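Local atomic coordinates of mitochondrial enolase superfamily member 1 (Homo sapiens, PDB entry 4A35), a protein that catalyses the magnesium-dependent dehydration of L-fuconate to 2-keto-3-deoxy-L-fuconate, a step in the breakdown of L-fucose. Residues Gly187-Thr192 with Ala379-Arg384; Leu323-Ile328 with Glu350-Pro355; Val342-Lys347 with Ile375-Ser380. All blocks are in the same frame, centred on the assembly; numbering follows the deposited sequence.

Contact 1: Gly187-Thr192 with Ala379-Arg384. With EDO (1,2-ethanediol), chain G.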
ATOM      1  N   GLY A 187     -10.582  17.369 -29.535  1.00 20.00           N
ATOM      2  CA  GLY A 187     -10.264  17.073 -28.148  1.00 20.21           C
ATOM      3  C   GLY A 187     -10.714  15.705 -27.693  1.00 21.91           C
ATOM      4  O   GLY A 187     -11.325  14.944 -28.457  1.00 21.30           O
ATOM      5  N   TYR A 188     -10.427  15.397 -26.416  1.00 19.05           N
ATOM      6  CA  TYR A 188     -10.726  14.111 -25.787  1.00 18.40           C
ATOM      7  C   TYR A 188     -12.024  14.228 -24.995  1.00 23.02           C
ATOM      8  O   TYR A 188     -12.118  15.093 -24.135  1.00 21.31           O
ATOM      9  CB  TYR A 188      -9.561  13.638 -24.896  1.00 17.99           C
ATOM     10  CG  TYR A 188      -9.651  12.146 -24.643  1.00 16.66           C
ATOM     11  CD1 TYR A 188     -10.560  11.632 -23.719  1.00 18.29           C
ATOM     12  CD2 TYR A 188      -8.923  11.246 -25.417  1.00 18.45           C
ATOM     13  CE1 TYR A 188     -10.736  10.252 -23.566  1.00 19.27           C
ATOM     14  CE2 TYR A 188      -9.080   9.865 -25.265  1.00 18.85           C
ATOM     15  CZ  TYR A 188      -9.972   9.373 -24.322  1.00 20.88           C
ATOM     16  OH  TYR A 188     -10.132   8.021 -24.179  1.00 17.58           O
ATOM     17  N   PRO A 189     -13.018  13.338 -25.255  1.00 20.89           N
ATOM     18  CA  PRO A 189     -14.342  13.489 -24.624  1.00 18.88           C
ATOM     19  C   PRO A 189     -14.252  13.397 -23.091  1.00 21.35           C
ATOM     20  O   PRO A 189     -13.508  12.565 -22.561  1.00 18.65           O
ATOM     21  CB  PRO A 189     -15.138  12.322 -25.221  1.00 21.03           C
ATOM     22  CG  PRO A 189     -14.065  11.264 -25.594  1.00 24.53           C
ATOM     23  CD  PRO A 189     -13.019  12.200 -26.205  1.00 23.12           C
ATOM     24  N   ALA A 190     -14.971  14.307 -22.397  1.00 18.73           N
ATOM     25  CA  ALA A 190     -14.974  14.341 -20.925  1.00 18.86           C
ATOM     26  C   ALA A 190     -16.372  14.191 -20.321  1.00 20.83           C
ATOM     27  O   ALA A 190     -17.390  14.293 -20.998  1.00 20.44           O
ATOM     28  CB  ALA A 190     -14.365  15.669 -20.435  1.00 19.65           C
ATOM     29  N   TYR A 191     -16.401  13.893 -19.021  1.00 18.27           N
ATOM     30  CA  TYR A 191     -17.627  13.913 -18.231  1.00 18.34           C
ATOM     31  C   TYR A 191     -17.358  14.840 -17.081  1.00 20.14           C
ATOM     32  O   TYR A 191     -16.172  15.026 -16.713  1.00 19.13           O
ATOM     33  CB  TYR A 191     -18.042  12.508 -17.750  1.00 18.10           C
ATOM     34  CG  TYR A 191     -17.171  11.861 -16.688  1.00 18.95           C
ATOM     35  CD1 TYR A 191     -17.456  12.024 -15.332  1.00 20.16           C
ATOM     36  CD2 TYR A 191     -16.199  10.917 -17.034  1.00 18.20           C
ATOM     37  CE1 TYR A 191     -16.716  11.364 -14.350  1.00 20.85           C
ATOM     38  CE2 TYR A 191     -15.508  10.184 -16.054  1.00 19.31           C
ATOM     39  CZ  TYR A 191     -15.768  10.419 -14.714  1.00 21.72           C
ATOM     40  OH  TYR A 191     -15.080   9.753 -13.745  1.00 21.43           O
ATOM     41  N   THR A 192     -18.423  15.416 -16.509  1.00 18.15           N
ATOM     42  CA  THR A 192     -18.280  16.299 -15.377  1.00 19.62           C
ATOM     43  C   THR A 192     -18.664  15.608 -14.014  1.00 21.06           C
ATOM     44  O   THR A 192     -19.659  14.903 -13.907  1.00 20.93           O
ATOM     45  CB  THR A 192     -19.059  17.615 -15.557  1.00 26.80           C
ATOM     46  OG1 THR A 192     -18.729  18.435 -14.443  1.00 22.71           O
ATOM     47  CG2 THR A 192     -20.617  17.410 -15.683  1.00 22.13           C
ATOM     48  N   ALA A 379      -6.291   3.449 -29.886  1.00 19.80           N
ATOM     49  CA  ALA A 379      -6.797   3.906 -31.180  1.00 19.80           C
ATOM     50  C   ALA A 379      -8.345   3.907 -31.214  1.00 23.27           C
ATOM     51  O   ALA A 379      -8.962   3.530 -32.234  1.00 21.19           O
ATOM     52  CB  ALA A 379      -6.224   3.043 -32.312  1.00 22.00           C
ATOM     53  N   SER A 380      -8.970   4.240 -30.062  1.00 18.41           N
ATOM     54  CA  SER A 380     -10.441   4.268 -29.969  1.00 18.40           C
ATOM     55  C   SER A 380     -10.917   5.155 -28.848  1.00 20.89           C
ATOM     56  O   SER A 380     -10.226   5.290 -27.814  1.00 18.27           O
ATOM     57  CB  SER A 380     -10.976   2.845 -29.696  1.00 20.08           C
ATOM     58  OG  SER A 380     -12.394   2.824 -29.774  1.00 22.45           O
ATOM     59  N   LEU A 381     -12.149   5.668 -29.016  1.00 20.80           N
ATOM     60  CA  LEU A 381     -12.894   6.449 -28.016  1.00 20.07           C
ATOM     61  C   LEU A 381     -14.099   5.664 -27.528  1.00 23.05           C
ATOM     62  O   LEU A 381     -14.810   6.089 -26.616  1.00 22.70           O
ATOM     63  CB  LEU A 381     -13.320   7.815 -28.553  1.00 19.58           C
ATOM     64  CG  LEU A 381     -12.164   8.761 -28.911  1.00 22.01           C
ATOM     65  CD1 LEU A 381     -12.714  10.090 -29.474  1.00 22.46           C
ATOM     66  CD2 LEU A 381     -11.216   8.983 -27.689  1.00 15.53           C
ATOM     67  N   GLU A 382     -14.330   4.513 -28.132  1.00 21.48           N
ATOM     68  CA  GLU A 382     -15.441   3.667 -27.739  1.00 23.05           C
ATOM     69  C   GLU A 382     -15.320   3.260 -26.272  1.00 21.33           C
ATOM     70  O   GLU A 382     -14.282   2.722 -25.844  1.00 21.76           O
ATOM     71  CB  GLU A 382     -15.530   2.430 -28.631  1.00 25.40           C
ATOM     72  CG  GLU A 382     -16.832   1.701 -28.399  1.00 38.90           C
ATOM     73  CD  GLU A 382     -17.066   0.532 -29.327  1.00 58.53           C
ATOM     74  OE1 GLU A 382     -16.364   0.414 -30.362  1.00 34.59           O
ATOM     75  OE2 GLU A 382     -17.953  -0.284 -28.998  1.00 46.39           O
ATOM     76  N   ASN A 383     -16.407   3.515 -25.495  1.00 18.61           N
ATOM     77  CA  ASN A 383     -16.473   3.223 -24.059  1.00 18.49           C
ATOM     78  C   ASN A 383     -15.417   3.981 -23.246  1.00 21.04           C
ATOM     79  O   ASN A 383     -15.193   3.637 -22.064  1.00 21.72           O
ATOM     80  CB  ASN A 383     -16.315   1.709 -23.806  1.00 19.85           C
ATOM     81  CG  ASN A 383     -17.441   0.920 -24.421  1.00 35.84           C
ATOM     82  OD1 ASN A 383     -18.575   1.349 -24.384  1.00 27.28           O
ATOM     83  ND2 ASN A 383     -17.138  -0.203 -25.056  1.00 28.63           N
ATOM     84  N   ARG A 384     -14.803   5.046 -23.834  1.00 17.40           N
ATOM     85  CA  ARG A 384     -13.736   5.770 -23.121  1.00 17.79           C
ATOM     86  C   ARG A 384     -14.110   7.238 -22.993  1.00 22.44           C
ATOM     87  O   ARG A 384     -14.705   7.834 -23.898  1.00 21.52           O
ATOM     88  CB  ARG A 384     -12.369   5.623 -23.820  1.00 17.42           C
ATOM     89  CG  ARG A 384     -11.893   4.164 -23.856  1.00 18.18           C
ATOM     90  CD  ARG A 384     -10.876   3.963 -24.963  1.00 20.25           C
ATOM     91  NE  ARG A 384     -10.274   2.620 -24.953  1.00 18.16           N
ATOM     92  CZ  ARG A 384     -10.733   1.543 -25.579  1.00 23.84           C
ATOM     93  NH1 ARG A 384     -11.862   1.605 -26.294  1.00 22.37           N
ATOM     94  NH2 ARG A 384     -10.056   0.394 -25.520  1.00 21.84           N
TER
HETATM   95  C1  EDO G1450     -12.545   6.353 -33.669  1.00 25.15           C
HETATM   96  O1  EDO G1450     -11.169   6.636 -33.509  1.00 24.94           O
HETATM   97  C2  EDO G1450     -13.342   6.635 -32.389  1.00 27.32           C
HETATM   98  O2  EDO G1450     -13.302   5.486 -31.573  1.00 24.39           O
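The phenol oxygen of Tyr188 is pressed against aliphatic carbon instead of a polar partner. Tyr188 OH lies 3.3 Å from Arg384 CB, which sits at the edge of the tyrosine ring, near its plane. The contact buries this OH, and the model gives it no hydrogen-bond partner. A bound magnesium ion lies about 3 Å from the nearest atom of the Tyr188 side chain, at a site that also includes Asp373 and Ser380. Leu381 adds the tightest apolar touch. Its CD2 comes to 3.3 Å from Tyr188 CE2, obliquely to the ring, and the two side chains run past each other in opposite senses. The other methyl, Leu381 CD1, meets Pro189 CD at 3.9 Å. The same proline carbon also lies over one face of the Tyr188 ring, toward its rim. Tyr188 CG is anti to the backbone N (chi1 -160°), which carries the ring toward the loop.

Strand 188-192 belongs to the barrel of the enolase superfamily. It pairs in parallel with strand 386-388, and the loop 379-384 leads from helix 362-377 into that strand. The loop is shaped by its own bonds. Leu381 to Arg384 form a type II turn, closed by Arg384 N to Leu381 O at 3.0 Å. Ser380 OG accepts from Glu382 N at 3.0 Å, an ST turn. A 1,2-ethanediol molecule, probably from the crystallisation liquor, takes the Leu381 N-H on its O2 at 2.8 Å, in a nearly straight bond of 170°. Tyr374 OH also bonds this diol.

Contact 2: Leu323-Ile328 with Glu350-Pro355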
ATOM      1  N   LEU A 323     -13.488  -5.764 -13.983  1.00 18.18           N
ATOM      2  CA  LEU A 323     -13.951  -4.386 -14.226  1.00 17.23           C
ATOM      3  C   LEU A 323     -14.284  -4.178 -15.734  1.00 20.25           C
ATOM      4  O   LEU A 323     -13.651  -4.786 -16.605  1.00 19.36           O
ATOM      5  CB  LEU A 323     -12.906  -3.347 -13.719  1.00 17.66           C
ATOM      6  CG  LEU A 323     -11.578  -3.129 -14.523  1.00 20.13           C
ATOM      7  CD1 LEU A 323     -10.633  -2.181 -13.760  1.00 20.09           C
ATOM      8  CD2 LEU A 323     -10.841  -4.456 -14.870  1.00 20.03           C
ATOM      9  N   GLN A 324     -15.245  -3.333 -16.011  1.00 16.97           N
ATOM     10  CA  GLN A 324     -15.620  -2.997 -17.399  1.00 16.76           C
ATOM     11  C   GLN A 324     -14.914  -1.700 -17.840  1.00 19.84           C
ATOM     12  O   GLN A 324     -14.821  -1.442 -19.041  1.00 19.59           O
ATOM     13  CB  GLN A 324     -17.149  -2.849 -17.543  1.00 18.94           C
ATOM     14  CG  GLN A 324     -17.899  -4.196 -17.564  1.00 21.51           C
ATOM     15  CD  GLN A 324     -17.640  -5.068 -16.343  1.00 23.88           C
ATOM     16  OE1 GLN A 324     -17.950  -4.709 -15.197  1.00 19.45           O
ATOM     17  NE2 GLN A 324     -16.999  -6.220 -16.551  1.00 22.24           N
ATOM     18  N   PHE A 325     -14.484  -0.856 -16.872  1.00 16.99           N
ATOM     19  CA  PHE A 325     -13.817   0.434 -17.155  1.00 15.37           C
ATOM     20  C   PHE A 325     -12.674   0.582 -16.187  1.00 19.12           C
ATOM     21  O   PHE A 325     -12.858   0.422 -14.962  1.00 17.02           O
ATOM     22  CB  PHE A 325     -14.784   1.615 -16.976  1.00 16.01           C
ATOM     23  CG  PHE A 325     -16.087   1.455 -17.737  1.00 17.52           C
ATOM     24  CD1 PHE A 325     -17.185   0.815 -17.145  1.00 17.78           C
ATOM     25  CD2 PHE A 325     -16.242   2.017 -19.004  1.00 21.53           C
ATOM     26  CE1 PHE A 325     -18.423   0.741 -17.815  1.00 20.54           C
ATOM     27  CE2 PHE A 325     -17.472   1.927 -19.679  1.00 20.30           C
ATOM     28  CZ  PHE A 325     -18.551   1.283 -19.083  1.00 19.10           C
ATOM     29  N   LEU A 326     -11.489   0.798 -16.742  1.00 16.48           N
ATOM     30  CA  LEU A 326     -10.270   0.851 -15.907  1.00 13.90           C
ATOM     31  C   LEU A 326      -9.875   2.281 -15.720  1.00 17.43           C
ATOM     32  O   LEU A 326      -9.606   2.985 -16.683  1.00 16.99           O
ATOM     33  CB  LEU A 326      -9.174  -0.002 -16.598  1.00 13.52           C
ATOM     34  CG  LEU A 326      -7.883  -0.220 -15.769  1.00 16.68           C
ATOM     35  CD1 LEU A 326      -7.176  -1.503 -16.215  1.00 16.50           C
ATOM     36  CD2 LEU A 326      -6.915   0.992 -15.944  1.00 14.61           C
ATOM     37  N   GLN A 327      -9.748   2.704 -14.449  1.00 14.95           N
ATOM     38  CA  GLN A 327      -9.476   4.119 -14.194  1.00 15.16           C
ATOM     39  C   GLN A 327      -8.048   4.352 -13.724  1.00 20.04           C
ATOM     40  O   GLN A 327      -7.771   4.270 -12.540  1.00 20.84           O
ATOM     41  CB  GLN A 327     -10.503   4.646 -13.172  1.00 17.96           C
ATOM     42  CG  GLN A 327     -11.925   4.372 -13.763  1.00 22.47           C
ATOM     43  CD  GLN A 327     -13.024   4.647 -12.843  1.00 30.12           C
ATOM     44  OE1 GLN A 327     -13.081   4.083 -11.743  1.00 21.85           O
ATOM     45  NE2 GLN A 327     -13.940   5.495 -13.296  1.00 24.02           N
ATOM     46  N   ILE A 328      -7.181   4.745 -14.664  1.00 18.39           N
ATOM     47  CA  ILE A 328      -5.823   5.116 -14.303  1.00 17.22           C
ATOM     48  C   ILE A 328      -5.819   6.434 -13.514  1.00 19.15           C
ATOM     49  O   ILE A 328      -6.752   7.230 -13.595  1.00 17.95           O
ATOM     50  CB  ILE A 328      -4.901   5.242 -15.558  1.00 19.89           C
ATOM     51  CG1 ILE A 328      -5.347   6.381 -16.521  1.00 20.06           C
ATOM     52  CG2 ILE A 328      -4.607   3.832 -16.213  1.00 20.17           C
ATOM     53  CD1 ILE A 328      -4.279   6.769 -17.715  1.00 19.25           C
ATOM     54  N   GLU A 350      -8.141  -5.664 -23.984  1.00 17.93           N
ATOM     55  CA  GLU A 350      -9.261  -5.005 -24.672  1.00 19.79           C
ATOM     56  C   GLU A 350     -10.302  -4.416 -23.667  1.00 23.21           C
ATOM     57  O   GLU A 350     -11.517  -4.599 -23.819  1.00 23.40           O
ATOM     58  CB  GLU A 350      -9.929  -5.967 -25.702  1.00 20.70           C
ATOM     59  CG  GLU A 350      -9.041  -6.243 -26.900  1.00 27.09           C
ATOM     60  CD  GLU A 350      -8.728  -5.042 -27.777  1.00 36.22           C
ATOM     61  OE1 GLU A 350      -9.489  -4.046 -27.759  1.00 37.80           O
ATOM     62  OE2 GLU A 350      -7.749  -5.133 -28.546  1.00 31.03           O
ATOM     63  N   ILE A 351      -9.792  -3.735 -22.628  1.00 19.38           N
ATOM     64  CA  ILE A 351     -10.593  -3.085 -21.592  1.00 17.04           C
ATOM     65  C   ILE A 351     -10.422  -1.558 -21.764  1.00 20.56           C
ATOM     66  O   ILE A 351      -9.285  -1.078 -21.837  1.00 19.57           O
ATOM     67  CB  ILE A 351     -10.248  -3.576 -20.149  1.00 18.92           C
ATOM     68  CG1 ILE A 351     -10.691  -5.096 -19.992  1.00 19.27           C
ATOM     69  CG2 ILE A 351     -10.887  -2.716 -19.095  1.00 18.21           C
ATOM     70  CD1 ILE A 351     -12.233  -5.360 -20.160  1.00 20.96           C
ATOM     71  N   PRO A 352     -11.535  -0.788 -21.813  1.00 17.41           N
ATOM     72  CA  PRO A 352     -11.404   0.687 -21.991  1.00 16.01           C
ATOM     73  C   PRO A 352     -10.882   1.382 -20.747  1.00 20.68           C
ATOM     74  O   PRO A 352     -11.247   1.041 -19.609  1.00 19.67           O
ATOM     75  CB  PRO A 352     -12.845   1.143 -22.298  1.00 17.13           C
ATOM     76  CG  PRO A 352     -13.724   0.137 -21.584  1.00 19.77           C
ATOM     77  CD  PRO A 352     -12.960  -1.191 -21.756  1.00 17.44           C
ATOM     78  N   VAL A 353     -10.037   2.410 -20.986  1.00 16.97           N
ATOM     79  CA  VAL A 353      -9.465   3.218 -19.920  1.00 15.11           C
ATOM     80  C   VAL A 353     -10.271   4.536 -19.854  1.00 19.20           C
ATOM     81  O   VAL A 353     -10.408   5.263 -20.872  1.00 19.39           O
ATOM     82  CB  VAL A 353      -7.925   3.470 -20.084  1.00 17.12           C
ATOM     83  CG1 VAL A 353      -7.370   4.417 -19.020  1.00 18.05           C
ATOM     84  CG2 VAL A 353      -7.148   2.157 -20.067  1.00 16.38           C
ATOM     85  N   CYS A 354     -10.746   4.850 -18.640  1.00 15.66           N
ATOM     86  CA  CYS A 354     -11.516   6.083 -18.307  1.00 15.37           C
ATOM     87  C   CYS A 354     -10.814   6.759 -17.149  1.00 18.26           C
ATOM     88  O   CYS A 354     -11.015   6.405 -15.975  1.00 16.31           O
ATOM     89  CB  CYS A 354     -12.960   5.739 -17.971  1.00 16.26           C
ATOM     90  SG  CYS A 354     -13.887   5.087 -19.386  1.00 18.79           S
ATOM     91  N   PRO A 355      -9.871   7.663 -17.444  1.00 16.10           N
ATOM     92  CA  PRO A 355      -9.019   8.173 -16.352  1.00 15.89           C
ATOM     93  C   PRO A 355      -9.777   8.844 -15.206  1.00 18.43           C
ATOM     94  O   PRO A 355     -10.828   9.478 -15.416  1.00 17.35           O
ATOM     95  CB  PRO A 355      -8.146   9.230 -17.054  1.00 20.19           C
ATOM     96  CG  PRO A 355      -8.016   8.702 -18.441  1.00 21.43           C
ATOM     97  CD  PRO A 355      -9.389   8.121 -18.775  1.00 17.41           C
TER
HETATM   98  O   HOH W   1     -13.164   8.170 -14.459  1.00 21.85           O
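Strand 325-326 of the enolase-type barrel meets the extended chain 350-355, which lies at the next strand position, and helix 335-348 connects them in a beta-alpha-beta arrangement. The strand reaches the chain around Val353 through a single parallel bridge. Leu326 supplies both bonds. Its N donates to Pro352 O at 2.9 Å in an almost straight bond (176°), nearly along the C=O axis. Its O accepts from Cys354 N at 2.9 Å, with the donor tilted out of the carbonyl plane. Val353 CA also closes on Leu326 O at 3.2 Å, a CA-H...O contact.

Side chains of both segments pack around the bridge. Ile328 CG1 takes the crowded position between its backbone N and carbonyl carbon (chi1 64°). There it meets Val353 CG1 at 3.8 Å, the two side chains roughly perpendicular. It also touches Pro355 CG, whose ring lies alongside and points the same way. Phe325 CD2 approaches Cys354 SG at 3.9 Å in an oblique sulfur-aromatic contact, with Pro352 CG close to the same ring atom. Ile351 CG2 rests against Leu326 CB. Helices 311-319 and 335-348 cover Leu326; 335-348 and 362-377 cover Val353 and Ile328.

Gln327 stands at the active-site end. Its CG lies 3.1 Å from Cys354 O. Its NE2 bonds Glu277 OE1 and makes a weak bond to a water whose O lies 2.8 Å from Pro355 O. Glu277 is a ligand of the catalytic magnesium ion, so Gln327 is a second-shell residue that probably helps orient that carboxylate.

Contact 3: Val342-Lys347 with Ile375-Ser380. With EDO (1,2-ethanediol), chain G.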
ATOM      1  N   VAL A 342       0.151   0.178 -17.568  1.00 17.18           N
ATOM      2  CA  VAL A 342      -1.262  -0.127 -17.298  1.00 16.79           C
ATOM      3  C   VAL A 342      -2.057   0.144 -18.591  1.00 18.87           C
ATOM      4  O   VAL A 342      -2.926  -0.641 -18.924  1.00 17.57           O
ATOM      5  CB  VAL A 342      -1.767   0.657 -16.064  1.00 18.93           C
ATOM      6  CG1 VAL A 342      -3.291   0.487 -15.881  1.00 17.72           C
ATOM      7  CG2 VAL A 342      -1.051   0.164 -14.786  1.00 17.34           C
ATOM      8  N   LEU A 343      -1.790   1.259 -19.319  1.00 16.22           N
ATOM      9  CA  LEU A 343      -2.474   1.472 -20.616  1.00 16.91           C
ATOM     10  C   LEU A 343      -2.238   0.271 -21.544  1.00 19.71           C
ATOM     11  O   LEU A 343      -3.139  -0.172 -22.267  1.00 17.52           O
ATOM     12  CB  LEU A 343      -1.938   2.757 -21.322  1.00 17.79           C
ATOM     13  CG  LEU A 343      -2.318   4.063 -20.631  1.00 19.77           C
ATOM     14  CD1 LEU A 343      -1.560   5.243 -21.288  1.00 20.57           C
ATOM     15  CD2 LEU A 343      -3.865   4.276 -20.682  1.00 19.25           C
ATOM     16  N   LEU A 344      -0.984  -0.183 -21.604  1.00 14.95           N
ATOM     17  CA  LEU A 344      -0.650  -1.325 -22.484  1.00 15.10           C
ATOM     18  C   LEU A 344      -1.330  -2.630 -22.028  1.00 17.39           C
ATOM     19  O   LEU A 344      -1.869  -3.350 -22.869  1.00 19.07           O
ATOM     20  CB  LEU A 344       0.873  -1.507 -22.586  1.00 15.68           C
ATOM     21  CG  LEU A 344       1.615  -0.400 -23.366  1.00 18.31           C
ATOM     22  CD1 LEU A 344       3.115  -0.427 -23.010  1.00 18.66           C
ATOM     23  CD2 LEU A 344       1.361  -0.537 -24.879  1.00 17.83           C
ATOM     24  N   MET A 345      -1.428  -2.870 -20.735  1.00 13.15           N
ATOM     25  CA  MET A 345      -2.144  -4.074 -20.261  1.00 13.81           C
ATOM     26  C   MET A 345      -3.645  -3.988 -20.583  1.00 16.28           C
ATOM     27  O   MET A 345      -4.220  -4.952 -21.047  1.00 16.37           O
ATOM     28  CB  MET A 345      -1.979  -4.275 -18.739  1.00 14.60           C
ATOM     29  CG  MET A 345      -0.587  -4.822 -18.341  1.00 16.65           C
ATOM     30  SD  MET A 345      -0.554  -5.356 -16.616  1.00 18.62           S
ATOM     31  CE  MET A 345      -0.802  -3.743 -15.767  1.00 16.22           C
ATOM     32  N   ALA A 346      -4.274  -2.782 -20.396  1.00 16.48           N
ATOM     33  CA  ALA A 346      -5.712  -2.610 -20.650  1.00 14.71           C
ATOM     34  C   ALA A 346      -6.003  -2.881 -22.139  1.00 18.67           C
ATOM     35  O   ALA A 346      -7.002  -3.509 -22.449  1.00 17.43           O
ATOM     36  CB  ALA A 346      -6.116  -1.173 -20.286  1.00 15.74           C
ATOM     37  N   LYS A 347      -5.138  -2.399 -23.055  1.00 15.80           N
ATOM     38  CA  LYS A 347      -5.316  -2.685 -24.509  1.00 16.88           C
ATOM     39  C   LYS A 347      -5.164  -4.212 -24.792  1.00 20.01           C
ATOM     40  O   LYS A 347      -5.976  -4.780 -25.536  1.00 19.66           O
ATOM     41  CB  LYS A 347      -4.308  -1.869 -25.348  1.00 19.06           C
ATOM     42  CG  LYS A 347      -4.407  -2.070 -26.878  1.00 18.74           C
ATOM     43  CD  LYS A 347      -5.832  -1.989 -27.431  1.00 19.01           C
ATOM     44  CE  LYS A 347      -5.740  -2.050 -28.925  1.00 28.97           C
ATOM     45  NZ  LYS A 347      -7.065  -2.406 -29.498  1.00 28.58           N
ATOM     46  N   ILE A 375      -4.120   8.161 -29.511  1.00 19.51           N
ATOM     47  CA  ILE A 375      -3.292   8.278 -30.711  1.00 19.65           C
ATOM     48  C   ILE A 375      -2.432   6.999 -30.943  1.00 21.42           C
ATOM     49  O   ILE A 375      -2.327   6.545 -32.078  1.00 18.94           O
ATOM     50  CB  ILE A 375      -2.406   9.542 -30.662  1.00 22.09           C
ATOM     51  CG1 ILE A 375      -3.277  10.831 -30.679  1.00 22.89           C
ATOM     52  CG2 ILE A 375      -1.368   9.530 -31.811  1.00 21.04           C
ATOM     53  CD1 ILE A 375      -2.486  12.119 -30.276  1.00 19.41           C
ATOM     54  N   SER A 376      -1.811   6.464 -29.872  1.00 20.32           N
ATOM     55  CA  SER A 376      -0.796   5.422 -30.055  1.00 18.16           C
ATOM     56  C   SER A 376      -1.092   4.048 -29.471  1.00 20.26           C
ATOM     57  O   SER A 376      -0.298   3.123 -29.741  1.00 20.97           O
ATOM     58  CB  SER A 376       0.529   5.915 -29.460  1.00 19.89           C
ATOM     59  OG  SER A 376       1.010   7.081 -30.119  1.00 23.46           O
ATOM     60  N   VAL A 377      -2.111   3.890 -28.612  1.00 19.11           N
ATOM     61  CA  VAL A 377      -2.275   2.573 -27.945  1.00 18.64           C
ATOM     62  C   VAL A 377      -3.627   1.931 -28.256  1.00 22.05           C
ATOM     63  O   VAL A 377      -3.638   0.905 -28.929  1.00 22.06           O
ATOM     64  CB  VAL A 377      -2.009   2.647 -26.395  1.00 20.57           C
ATOM     65  CG1 VAL A 377      -2.202   1.273 -25.719  1.00 20.34           C
ATOM     66  CG2 VAL A 377      -0.605   3.179 -26.103  1.00 20.31           C
ATOM     67  N   SER A 378      -4.746   2.462 -27.701  1.00 19.64           N
ATOM     68  CA  SER A 378      -6.070   1.861 -27.947  1.00 18.86           C
ATOM     69  C   SER A 378      -6.615   2.218 -29.343  1.00 20.68           C
ATOM     70  O   SER A 378      -7.403   1.459 -29.873  1.00 21.23           O
ATOM     71  CB  SER A 378      -7.062   2.273 -26.871  1.00 20.45           C
ATOM     72  OG  SER A 378      -7.208   3.677 -26.914  1.00 22.42           O
ATOM     73  N   ALA A 379      -6.291   3.449 -29.886  1.00 19.80           N
ATOM     74  CA  ALA A 379      -6.797   3.906 -31.180  1.00 19.80           C
ATOM     75  C   ALA A 379      -8.345   3.907 -31.214  1.00 23.27           C
ATOM     76  O   ALA A 379      -8.962   3.530 -32.234  1.00 21.19           O
ATOM     77  CB  ALA A 379      -6.224   3.043 -32.312  1.00 22.00           C
ATOM     78  N   SER A 380      -8.970   4.240 -30.062  1.00 18.41           N
ATOM     79  CA  SER A 380     -10.441   4.268 -29.969  1.00 18.40           C
ATOM     80  C   SER A 380     -10.917   5.155 -28.848  1.00 20.89           C
ATOM     81  O   SER A 380     -10.226   5.290 -27.814  1.00 18.27           O
ATOM     82  CB  SER A 380     -10.976   2.845 -29.696  1.00 20.08           C
ATOM     83  OG  SER A 380     -12.394   2.824 -29.774  1.00 22.45           O
TER
HETATM   84  C1  EDO G1450     -12.545   6.353 -33.669  1.00 25.15           C
HETATM   85  O1  EDO G1450     -11.169   6.636 -33.509  1.00 24.94           O
HETATM   86  C2  EDO G1450     -13.342   6.635 -32.389  1.00 27.32           C
HETATM   87  O2  EDO G1450     -13.302   5.486 -31.573  1.00 24.39           O
HETATM   88  O   HOH W   2      -8.801  -0.635 -28.723  1.00 31.64           O
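Lys347 lays its aliphatic chain over Val377 and the start of the turn that follows. Lys347 CB touches Val377 CG1 at 3.8 Å, and the two side chains run antiparallel past one another. Further out, Lys347 CE comes to 3.6 Å from Val377 O, and Lys347 CD to 3.9 Å from Ser378 CA. A bend at chi2 (47°) in an otherwise extended chain turns the lysine along this backbone. The ammonium group then reaches a water that accepts from Lys347 NZ at 2.6 Å and donates to Ser378 O at 2.8 Å. Lys347 NZ also forms a salt bridge with Glu350, which probably offsets its charge just beyond the end of its own helix.

The contact joins the last turns of two successive outer helices of the barrel, 335-348 and 362-377. The second widens into a pi-type turn at 375-377. Val377 points at the first helix. With its CG1 anti to the backbone N (chi1 179°), that methyl meets Leu343 O at 3.9 Å as well as Leu344 CD2 at 4.1 Å. The Leu344 and Val377 side chains are nearly at right angles. Ile168 of helix 162-171 also packs on Leu344, Lys347 and Val377.

Ser378 OG is hydrogen-bonded to Asp373, one of the residues of a magnesium site that also includes Tyr188 and Ser380. The ion lies about 3 Å from the nearest atom of the Ser378 side chain.

Overall arrangement
Of the segments in contact, 187-192 comes first along the chain, and its partner loop 379-384 comes last. Contact 1 therefore closes a long loop of 186 residues that encloses contact 2. Within it, contact 2 ties 323-328 to 350-355 around helix 335-348. Contact 3 starts on that helix and ends on 375-380, so contacts 2 and 3 cross, and contact 3 shares Ala379 and Ser380 with contact 1. Neighbouring contacts also touch. Arg384 CG packs on Pro352 CB, Val353 CG2 on Ala346 CB, and Ile351 N probably bonds Ala346 O. Together they tie strands 188-192 and 325-326 and the extended chain 350-355 to helices 335-348 and 362-377 and the loop after the latter.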